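Side-chain contacts in head completion protein gp6 (Enterobacteria phage HK97, PDB 3JVO), which completes the phage head as a thirteen-membered ring in the head-tail connector, binding the portal protein and gp7 and keeping a central channel open for DNA ejection: residues 16-21 / 27-32; 37-42 / 64-69; 60-65 / 90-95. One frame throughout, in Å; residues are numbered along the deposited sequence.

Contact 1: residues 16-21 / 27-32; sequences QQIEFE and ELITLY
F20 and I29 mark the nearest approach of the two backbones, their CA atoms still 9.9 Å apart, as the chain leaving helix 11-17 passes beside the early turns of helix 26-44. That gap is bridged by side chains alone. I29 does the reaching: its CG1 branch stands anti to the carbonyl carbon (chi1 -70°) and carries CD1 out to the F20 ring, where the methyl lies 3.5 Å from CD2 and 3.8 Å from CE2, meeting that side of the ring at a slant. A looser touch, 4.3 Å between CD1 of I18 and CD1 of I29, brings in the third apolar group. The turn that presents I18 and F20 together is a Schellman motif closing helix 11-17. E19, with positive phi, is its C-prime residue, and the bond from F20 N back to K15 O closes the motif round the inner one from E19 N to Q16 O (3.1 Å). Past the turn, the CB atoms of I18 and F20 both point toward helix 26-44. Helix 57-72 adds to the same apolar cluster: F71 meets the F20 ring edge-to-face, while F67 packs on both I18 and I29. On the other side of helix 26-44, L31 packs against L64 of a neighbouring subunit.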
loop_
_atom_site.group_PDB
_atom_site.type_symbol
_atom_site.label_atom_id
_atom_site.label_comp_id
_atom_site.label_asym_id
_atom_site.label_seq_id
_atom_site.Cartn_x
_atom_site.Cartn_y
_atom_site.Cartn_z
ATOM N N GLN G 16 30.332 -29.134 -6.348
ATOM C CA GLN G 16 30.241 -28.675 -4.964
ATOM C C GLN G 16 29.662 -27.254 -4.876
ATOM O O GLN G 16 28.941 -26.948 -3.947
ATOM C CB GLN G 16 31.613 -28.746 -4.291
ATOM C CG GLN G 16 32.081 -30.196 -4.056
ATOM C CD GLN G 16 33.481 -30.274 -3.509
ATOM O OE1 GLN G 16 34.178 -29.272 -3.399
ATOM N NE2 GLN G 16 33.900 -31.469 -3.149
ATOM N N GLN G 17 29.967 -26.401 -5.854
ATOM C CA GLN G 17 29.405 -25.048 -5.885
ATOM C C GLN G 17 27.881 -25.124 -5.833
ATOM O O GLN G 17 27.229 -24.391 -5.081
ATOM C CB GLN G 17 29.875 -24.298 -7.155
ATOM C CG GLN G 17 29.225 -22.925 -7.383
ATOM C CD GLN G 17 29.712 -21.905 -6.377
ATOM O OE1 GLN G 17 30.607 -22.201 -5.577
ATOM N NE2 GLN G 17 29.123 -20.705 -6.397
ATOM N N ILE G 18 27.315 -26.035 -6.620
ATOM C CA ILE G 18 25.876 -26.182 -6.679
ATOM C C ILE G 18 25.317 -27.286 -5.765
ATOM O O ILE G 18 24.130 -27.587 -5.841
ATOM C CB ILE G 18 25.387 -26.422 -8.115
ATOM C CG1 ILE G 18 26.162 -27.583 -8.776
ATOM C CG2 ILE G 18 25.446 -25.107 -8.912
ATOM C CD1 ILE G 18 25.622 -27.986 -10.150
ATOM N N GLU G 19 26.161 -27.877 -4.922
ATOM C CA GLU G 19 25.742 -28.949 -4.003
ATOM C C GLU G 19 25.019 -30.059 -4.750
ATOM O O GLU G 19 23.935 -30.469 -4.364
ATOM C CB GLU G 19 24.865 -28.390 -2.867
ATOM C CG GLU G 19 25.614 -27.401 -1.958
ATOM C CD GLU G 19 24.703 -26.569 -1.031
ATOM O OE1 GLU G 19 23.552 -26.997 -0.720
ATOM O OE2 GLU G 19 25.161 -25.487 -0.581
ATOM N N PHE G 20 25.626 -30.516 -5.839
ATOM C CA PHE G 20 25.022 -31.514 -6.722
ATOM C C PHE G 20 25.876 -32.786 -6.683
ATOM O O PHE G 20 27.009 -32.794 -7.161
ATOM C CB PHE G 20 24.933 -30.956 -8.155
ATOM C CG PHE G 20 24.081 -31.789 -9.100
ATOM C CD1 PHE G 20 22.695 -31.739 -9.041
ATOM C CD2 PHE G 20 24.679 -32.607 -10.059
ATOM C CE1 PHE G 20 21.905 -32.501 -9.917
ATOM C CE2 PHE G 20 23.901 -33.371 -10.947
ATOM C CZ PHE G 20 22.504 -33.316 -10.872
ATOM N N GLU G 21 25.336 -33.857 -6.118
ATOM C CA GLU G 21 26.118 -35.084 -5.907
ATOM C C GLU G 21 26.041 -36.138 -7.022
ATOM O O GLU G 21 26.965 -36.939 -7.177
ATOM C CB GLU G 21 25.788 -35.721 -4.547
ATOM C CG GLU G 21 26.604 -35.135 -3.375
ATOM C CD GLU G 21 25.942 -33.920 -2.712
ATOM O OE1 GLU G 21 24.920 -33.417 -3.249
ATOM O OE2 GLU G 21 26.442 -33.468 -1.645
ATOM N N GLU G 27 27.818 -33.857 -18.555
ATOM C CA GLU G 27 27.855 -33.150 -19.836
ATOM C C GLU G 27 27.125 -31.791 -19.796
ATOM O O GLU G 27 27.654 -30.781 -20.238
ATOM C CB GLU G 27 27.306 -34.051 -20.936
ATOM C CG GLU G 27 27.327 -33.441 -22.317
ATOM C CD GLU G 27 26.955 -34.415 -23.444
ATOM O OE1 GLU G 27 26.112 -35.343 -23.241
ATOM O OE2 GLU G 27 27.513 -34.227 -24.560
ATOM N N LEU G 28 25.924 -31.763 -19.236
ATOM C CA LEU G 28 25.226 -30.491 -19.035
ATOM C C LEU G 28 26.014 -29.522 -18.145
ATOM O O LEU G 28 26.244 -28.349 -18.511
ATOM C CB LEU G 28 23.832 -30.735 -18.454
ATOM C CG LEU G 28 22.982 -29.462 -18.335
ATOM C CD1 LEU G 28 22.542 -28.945 -19.682
ATOM C CD2 LEU G 28 21.774 -29.787 -17.464
ATOM N N ILE G 29 26.439 -30.013 -16.984
ATOM C CA ILE G 29 27.239 -29.209 -16.040
ATOM C C ILE G 29 28.509 -28.647 -16.698
ATOM O O ILE G 29 28.843 -27.454 -16.543
ATOM C CB ILE G 29 27.564 -30.013 -14.753
ATOM C CG1 ILE G 29 26.273 -30.194 -13.934
ATOM C CG2 ILE G 29 28.673 -29.319 -13.953
ATOM C CD1 ILE G 29 26.392 -31.224 -12.816
ATOM N N THR G 30 29.195 -29.507 -17.451
ATOM C CA THR G 30 30.369 -29.096 -18.233
ATOM C C THR G 30 30.047 -27.971 -19.220
ATOM O O THR G 30 30.854 -27.030 -19.377
ATOM C CB THR G 30 31.034 -30.298 -18.955
ATOM O OG1 THR G 30 31.457 -31.255 -17.968
ATOM C CG2 THR G 30 32.248 -29.860 -19.789
ATOM N N LEU G 31 28.872 -28.042 -19.858
ATOM C CA LEU G 31 28.450 -27.001 -20.796
ATOM C C LEU G 31 28.237 -25.656 -20.075
ATOM O O LEU G 31 28.654 -24.590 -20.567
ATOM C CB LEU G 31 27.193 -27.445 -21.565
ATOM C CG LEU G 31 26.635 -26.520 -22.654
ATOM C CD1 LEU G 31 25.535 -27.181 -23.541
ATOM C CD2 LEU G 31 26.083 -25.191 -22.031
ATOM N N TYR G 32 27.621 -25.701 -18.899
ATOM C CA TYR G 32 27.417 -24.493 -18.106
ATOM C C TYR G 32 28.762 -23.888 -17.679
ATOM O O TYR G 32 28.940 -22.675 -17.702
ATOM C CB TYR G 32 26.608 -24.789 -16.838
ATOM C CG TYR G 32 25.146 -25.189 -17.029
ATOM C CD1 TYR G 32 24.403 -24.751 -18.118
ATOM C CD2 TYR G 32 24.516 -26.009 -16.087
ATOM C CE1 TYR G 32 23.047 -25.122 -18.276
ATOM C CE2 TYR G 32 23.171 -26.396 -16.234
ATOM C CZ TYR G 32 22.443 -25.945 -17.309
ATOM O OH TYR G 32 21.109 -26.328 -17.432
#

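Contact 2: residues 37-42 / 64-69; sequences FDYCMR and LLVFAD
V66 is the hub of this contact, set between Y39 and C40 of the facing helix and using a different methyl for each. Of the 106 Å² buried between the segments, 55 Å² belong to V66, against 26 Å² for Y39 and 21 Å² for C40. Its CG1 points away from the backbone N (chi1 174°) while CG2 sits beside that N, which splits the two methyls between neighbouring partners. CG2 meets the sulfur of C40, with V66 CG2 and C40 SG 3.9 Å apart; CG1 approaches the Y39 ring at a slant, 4.2 Å from CD2. On the facing helix, Y39 carries its ring to the far side from its own N (chi1 174°), whereas SG of C40 stays close to the N of that residue (chi1 -66°), and ring and sulfur thus come to different methyls. Both touches are apolar, and no hydrogen bond joins the segments. C40 and V66 are also where the backbones come closest, with 8.2 Å between their CA atoms. Here helix 26-44 packs against helix 57-72, the two long helices of the gp6 subunit, near the centre of the chain. Within helix 26-44 the F37 ring carries CG of selenomethionine M41 over the centre of one face, 3.6 Å above its plane. M92 of helix 87-93 reaches both Y39 and C40, and A36, a turn before C40, packs on V66. A neighbouring subunit also packs here: its M91 lies against Y39 and V66, and its A58 N donates a hydrogen bond to D38 OD2.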
loop_
_atom_site.group_PDB
_atom_site.type_symbol
_atom_site.label_atom_id
_atom_site.label_comp_id
_atom_site.label_asym_id
_atom_site.label_seq_id
_atom_site.Cartn_x
_atom_site.Cartn_y
_atom_site.Cartn_z
ATOM N N PHE G 37 32.777 -19.698 -18.176
ATOM C CA PHE G 37 34.175 -19.354 -18.357
ATOM C C PHE G 37 34.353 -18.490 -19.593
ATOM O O PHE G 37 35.018 -17.450 -19.527
ATOM C CB PHE G 37 35.021 -20.616 -18.461
ATOM C CG PHE G 37 36.508 -20.357 -18.548
ATOM C CD1 PHE G 37 37.221 -19.870 -17.442
ATOM C CD2 PHE G 37 37.204 -20.654 -19.713
ATOM C CE1 PHE G 37 38.617 -19.643 -17.530
ATOM C CE2 PHE G 37 38.592 -20.440 -19.812
ATOM C CZ PHE G 37 39.294 -19.934 -18.722
ATOM N N ASP G 38 33.758 -18.917 -20.705
ATOM C CA ASP G 38 33.772 -18.157 -21.957
ATOM C C ASP G 38 33.278 -16.720 -21.708
ATOM O O ASP G 38 33.906 -15.740 -22.113
ATOM C CB ASP G 38 32.913 -18.873 -23.009
ATOM C CG ASP G 38 32.840 -18.114 -24.335
ATOM O OD1 ASP G 38 33.878 -17.588 -24.779
ATOM O OD2 ASP G 38 31.755 -18.052 -24.948
ATOM N N TYR G 39 32.167 -16.602 -20.995
ATOM C CA TYR G 39 31.586 -15.296 -20.689
ATOM C C TYR G 39 32.549 -14.439 -19.860
ATOM O O TYR G 39 32.829 -13.290 -20.223
ATOM C CB TYR G 39 30.238 -15.465 -19.972
ATOM C CG TYR G 39 29.637 -14.163 -19.502
ATOM C CD1 TYR G 39 28.906 -13.360 -20.372
ATOM C CD2 TYR G 39 29.820 -13.728 -18.190
ATOM C CE1 TYR G 39 28.382 -12.153 -19.947
ATOM C CE2 TYR G 39 29.301 -12.536 -17.756
ATOM C CZ TYR G 39 28.589 -11.753 -18.634
ATOM O OH TYR G 39 28.072 -10.569 -18.189
ATOM N N CYS G 40 33.067 -14.993 -18.760
ATOM C CA CYS G 40 33.951 -14.215 -17.900
ATOM C C CYS G 40 35.259 -13.810 -18.592
ATOM O O CYS G 40 35.719 -12.687 -18.404
ATOM C CB CYS G 40 34.223 -14.917 -16.570
ATOM S SG CYS G 40 32.746 -15.082 -15.528
HETATM N N MSE G 41 35.836 -14.715 -19.384
HETATM C CA MSE G 41 37.011 -14.434 -20.218
HETATM C C MSE G 41 36.791 -13.304 -21.235
HETATM O O MSE G 41 37.622 -12.405 -21.349
HETATM C CB MSE G 41 37.461 -15.690 -20.967
HETATM C CG MSE G 41 38.004 -16.794 -20.084
HETATM SE SE MSE G 41 39.612 -16.234 -19.090
HETATM C CE MSE G 41 38.860 -15.951 -17.354
ATOM N N ARG G 42 35.695 -13.361 -21.986
ATOM C CA ARG G 42 35.397 -12.313 -22.955
ATOM C C ARG G 42 35.221 -10.981 -22.247
ATOM O O ARG G 42 35.746 -9.967 -22.687
ATOM C CB ARG G 42 34.158 -12.648 -23.783
ATOM C CG ARG G 42 34.359 -13.748 -24.823
ATOM C CD ARG G 42 35.108 -13.276 -26.060
ATOM N NE ARG G 42 34.483 -12.108 -26.689
ATOM C CZ ARG G 42 34.520 -11.840 -27.997
ATOM N NH1 ARG G 42 35.132 -12.667 -28.842
ATOM N NH2 ARG G 42 33.928 -10.746 -28.470
ATOM N N LEU G 64 32.384 -19.268 -10.995
ATOM C CA LEU G 64 31.545 -20.088 -10.124
ATOM C C LEU G 64 30.155 -19.478 -9.971
ATOM O O LEU G 64 29.160 -20.199 -9.986
ATOM C CB LEU G 64 32.184 -20.262 -8.754
ATOM C CG LEU G 64 33.357 -21.237 -8.624
ATOM C CD1 LEU G 64 33.872 -21.178 -7.168
ATOM C CD2 LEU G 64 32.978 -22.688 -8.981
ATOM N N LEU G 65 30.076 -18.147 -9.856
ATOM C CA LEU G 65 28.771 -17.502 -9.658
ATOM C C LEU G 65 27.929 -17.540 -10.933
ATOM O O LEU G 65 26.708 -17.783 -10.908
ATOM C CB LEU G 65 28.951 -16.066 -9.181
ATOM C CG LEU G 65 29.528 -15.850 -7.767
ATOM C CD1 LEU G 65 30.009 -14.429 -7.653
ATOM C CD2 LEU G 65 28.435 -16.139 -6.737
ATOM N N VAL G 66 28.585 -17.306 -12.053
ATOM C CA VAL G 66 27.897 -17.311 -13.341
ATOM C C VAL G 66 27.428 -18.746 -13.643
ATOM O O VAL G 66 26.315 -18.948 -14.102
ATOM C CB VAL G 66 28.797 -16.705 -14.463
ATOM C CG1 VAL G 66 28.130 -16.853 -15.865
ATOM C CG2 VAL G 66 29.046 -15.246 -14.166
ATOM N N PHE G 67 28.298 -19.720 -13.392
ATOM C CA PHE G 67 27.990 -21.145 -13.603
ATOM C C PHE G 67 26.774 -21.571 -12.769
ATOM O O PHE G 67 25.837 -22.199 -13.279
ATOM C CB PHE G 67 29.215 -22.021 -13.256
ATOM C CG PHE G 67 28.855 -23.453 -12.899
ATOM C CD1 PHE G 67 28.699 -24.414 -13.889
ATOM C CD2 PHE G 67 28.625 -23.817 -11.575
ATOM C CE1 PHE G 67 28.320 -25.723 -13.547
ATOM C CE2 PHE G 67 28.267 -25.130 -11.226
ATOM C CZ PHE G 67 28.121 -26.077 -12.209
ATOM N N ALA G 68 26.788 -21.250 -11.477
ATOM C CA ALA G 68 25.679 -21.666 -10.622
ATOM C C ALA G 68 24.376 -20.973 -11.066
ATOM O O ALA G 68 23.314 -21.558 -11.007
ATOM C CB ALA G 68 26.000 -21.385 -9.132
ATOM N N ASP G 69 24.456 -19.729 -11.539
ATOM C CA ASP G 69 23.239 -19.077 -12.034
ATOM C C ASP G 69 22.608 -19.865 -13.202
ATOM O O ASP G 69 21.408 -20.130 -13.191
ATOM C CB ASP G 69 23.500 -17.630 -12.426
ATOM C CG ASP G 69 22.250 -16.925 -12.859
ATOM O OD1 ASP G 69 21.307 -16.777 -12.031
ATOM O OD2 ASP G 69 22.194 -16.539 -14.050
#

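Contact 3: residues 60-65 / 90-95; sequences KGAVLL and RMMFIH
A62 meets two selenomethionines at once, its single methyl touching both M91 and M92 near the base of their side chains. CB of A62 lies 3.6 Å from CG of M92 and 3.9 Å from CB of M91. The small residue lets the helices come close: the CA atoms of A62 and M91 are 5.7 Å apart. From this shared starting point the two long chains take different shapes. In M91, CG swings to the side of the backbone N (chi1 -66°) and the chain then bends at both chi2 and chi3, curling so that its terminal CE comes 4.2 Å from CA of G61. G61 has no side chain, so the bent end of M91 lies over the main chain there. M92 runs extended through chi2 (-179°) and turns only at chi3. Its CG passes the methyl of A62, while the side chain goes on toward helix 26-44, touching W43 and C44. M91 thus packs on helix 57-72, including A58, whereas M92 also reaches a third helix. No hydrogen bond crosses between the segments, and the four touching residues are all buried. M91 has further company beyond its own chain, packing on M70 of a neighbouring subunit, with a bound molecule of (4S)-2-methyl-2,4-pentanediol, probably from the crystallisation liquor, about 4 Å from its side chain. What results is close helix-to-helix packing at small residues, glycine and alanine facing long flexible side chains, by which the C-terminal helix 87-93 of the gp6 connector fold is laid against helix 57-72.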
loop_
_atom_site.group_PDB
_atom_site.type_symbol
_atom_site.label_atom_id
_atom_site.label_comp_id
_atom_site.label_asym_id
_atom_site.label_seq_id
_atom_site.Cartn_x
_atom_site.Cartn_y
_atom_site.Cartn_z
ATOM N N LYS G 60 38.084 -16.701 -10.905
ATOM C CA LYS G 60 37.547 -18.012 -10.621
ATOM C C LYS G 60 36.228 -17.899 -9.810
ATOM O O LYS G 60 35.246 -18.587 -10.092
ATOM C CB LYS G 60 38.603 -18.862 -9.928
ATOM C CG LYS G 60 39.699 -19.365 -10.887
ATOM C CD LYS G 60 40.899 -19.986 -10.169
ATOM C CE LYS G 60 40.497 -21.189 -9.315
ATOM N NZ LYS G 60 41.697 -21.959 -8.760
ATOM N N GLY G 61 36.207 -16.989 -8.838
ATOM C CA GLY G 61 35.012 -16.694 -8.063
ATOM C C GLY G 61 33.842 -16.263 -8.923
ATOM O O GLY G 61 32.720 -16.738 -8.714
ATOM N N ALA G 62 34.089 -15.368 -9.880
ATOM C CA ALA G 62 33.032 -14.963 -10.810
ATOM C C ALA G 62 32.500 -16.115 -11.684
ATOM O O ALA G 62 31.296 -16.230 -11.894
ATOM C CB ALA G 62 33.481 -13.763 -11.694
ATOM N N VAL G 63 33.388 -16.957 -12.202
ATOM C CA VAL G 63 32.968 -18.076 -13.040
ATOM C C VAL G 63 32.027 -19.004 -12.245
ATOM O O VAL G 63 31.010 -19.465 -12.752
ATOM C CB VAL G 63 34.195 -18.873 -13.566
ATOM C CG1 VAL G 63 33.755 -20.202 -14.223
ATOM C CG2 VAL G 63 35.032 -18.026 -14.555
ATOM N N LEU G 64 32.384 -19.268 -10.995
ATOM C CA LEU G 64 31.545 -20.088 -10.124
ATOM C C LEU G 64 30.155 -19.478 -9.971
ATOM O O LEU G 64 29.160 -20.199 -9.986
ATOM C CB LEU G 64 32.184 -20.262 -8.754
ATOM C CG LEU G 64 33.357 -21.237 -8.624
ATOM C CD1 LEU G 64 33.872 -21.178 -7.168
ATOM C CD2 LEU G 64 32.978 -22.688 -8.981
ATOM N N LEU G 65 30.076 -18.147 -9.856
ATOM C CA LEU G 65 28.771 -17.502 -9.658
ATOM C C LEU G 65 27.929 -17.540 -10.933
ATOM O O LEU G 65 26.708 -17.783 -10.908
ATOM C CB LEU G 65 28.951 -16.066 -9.181
ATOM C CG LEU G 65 29.528 -15.850 -7.767
ATOM C CD1 LEU G 65 30.009 -14.429 -7.653
ATOM C CD2 LEU G 65 28.435 -16.139 -6.737
ATOM N N ARG G 90 31.727 -7.365 -9.772
ATOM C CA ARG G 90 32.810 -6.810 -8.952
ATOM C C ARG G 90 34.061 -7.689 -8.969
ATOM O O ARG G 90 35.160 -7.188 -9.151
ATOM C CB ARG G 90 32.332 -6.503 -7.518
ATOM C CG ARG G 90 31.458 -5.252 -7.494
ATOM C CD ARG G 90 30.695 -5.031 -6.201
ATOM N NE ARG G 90 29.730 -3.941 -6.395
ATOM C CZ ARG G 90 28.808 -3.547 -5.514
ATOM N NH1 ARG G 90 28.691 -4.129 -4.322
ATOM N NH2 ARG G 90 27.988 -2.558 -5.833
HETATM N N MSE G 91 33.883 -8.998 -8.833
HETATM C CA MSE G 91 35.000 -9.937 -8.948
HETATM C C MSE G 91 35.705 -9.792 -10.301
HETATM O O MSE G 91 36.913 -9.891 -10.374
HETATM C CB MSE G 91 34.516 -11.382 -8.814
HETATM C CG MSE G 91 33.967 -11.774 -7.445
HETATM SE SE MSE G 91 35.423 -12.120 -6.231
HETATM C CE MSE G 91 34.474 -13.532 -5.369
HETATM N N MSE G 92 34.935 -9.568 -11.363
HETATM C CA MSE G 92 35.483 -9.449 -12.729
HETATM C C MSE G 92 36.124 -8.080 -13.008
HETATM O O MSE G 92 37.121 -7.979 -13.726
HETATM C CB MSE G 92 34.378 -9.706 -13.753
HETATM C CG MSE G 92 34.147 -11.160 -14.136
HETATM SE SE MSE G 92 32.721 -11.263 -15.477
HETATM C CE MSE G 92 31.131 -10.864 -14.458
ATOM N N PHE G 93 35.544 -7.030 -12.438
ATOM C CA PHE G 93 35.920 -5.647 -12.753
ATOM C C PHE G 93 37.379 -5.387 -12.406
ATOM O O PHE G 93 38.094 -4.731 -13.153
ATOM C CB PHE G 93 34.982 -4.680 -12.011
ATOM C CG PHE G 93 35.356 -3.218 -12.137
ATOM C CD1 PHE G 93 34.833 -2.433 -13.165
ATOM C CD2 PHE G 93 36.202 -2.614 -11.198
ATOM C CE1 PHE G 93 35.172 -1.076 -13.264
ATOM C CE2 PHE G 93 36.541 -1.270 -11.295
ATOM C CZ PHE G 93 36.027 -0.501 -12.328
ATOM N N ILE G 94 37.811 -5.933 -11.272
ATOM C CA ILE G 94 39.172 -5.724 -10.770
ATOM C C ILE G 94 40.244 -6.480 -11.586
ATOM O O ILE G 94 41.440 -6.306 -11.360
ATOM C CB ILE G 94 39.268 -6.003 -9.240
ATOM C CG1 ILE G 94 38.601 -7.320 -8.876
ATOM C CG2 ILE G 94 38.609 -4.891 -8.446
ATOM C CD1 ILE G 94 39.552 -8.408 -8.591
ATOM N N HIS G 95 39.804 -7.293 -12.548
ATOM C CA HIS G 95 40.715 -7.972 -13.483
ATOM C C HIS G 95 40.373 -7.702 -14.952
ATOM O O HIS G 95 40.781 -8.438 -15.862
ATOM C CB HIS G 95 40.782 -9.470 -13.188
ATOM C CG HIS G 95 41.611 -9.803 -11.989
ATOM N ND1 HIS G 95 41.072 -10.322 -10.830
ATOM C CD2 HIS G 95 42.938 -9.669 -11.760
ATOM C CE1 HIS G 95 42.034 -10.504 -9.944
ATOM N NE2 HIS G 95 43.176 -10.114 -10.484
#

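How the contacts relate
Helix 57-72 runs through the set: contacts 2 and 3 both lie on it and share L64 and L65, while contact 1 is joined to it through F67. The centres of contacts 2 and 3 are about 8 Å apart, and C40 SG lies 3.8 Å from M92 SE, so the two form one continuous core. Contacts 1 and 2 stand about 13 Å apart, linked by helix 26-44 and by Y32 CB, 3.6 Å from F67 CD1. Contacts 1 and 3, about 18 Å apart, flank the chain's centre on opposite sides. All three touch the same neighbouring subunit of the thirteen-membered ring, and the bound (4S)-2-methyl-2,4-pentanediol, probably from the crystallisation liquor, lies by contact 3.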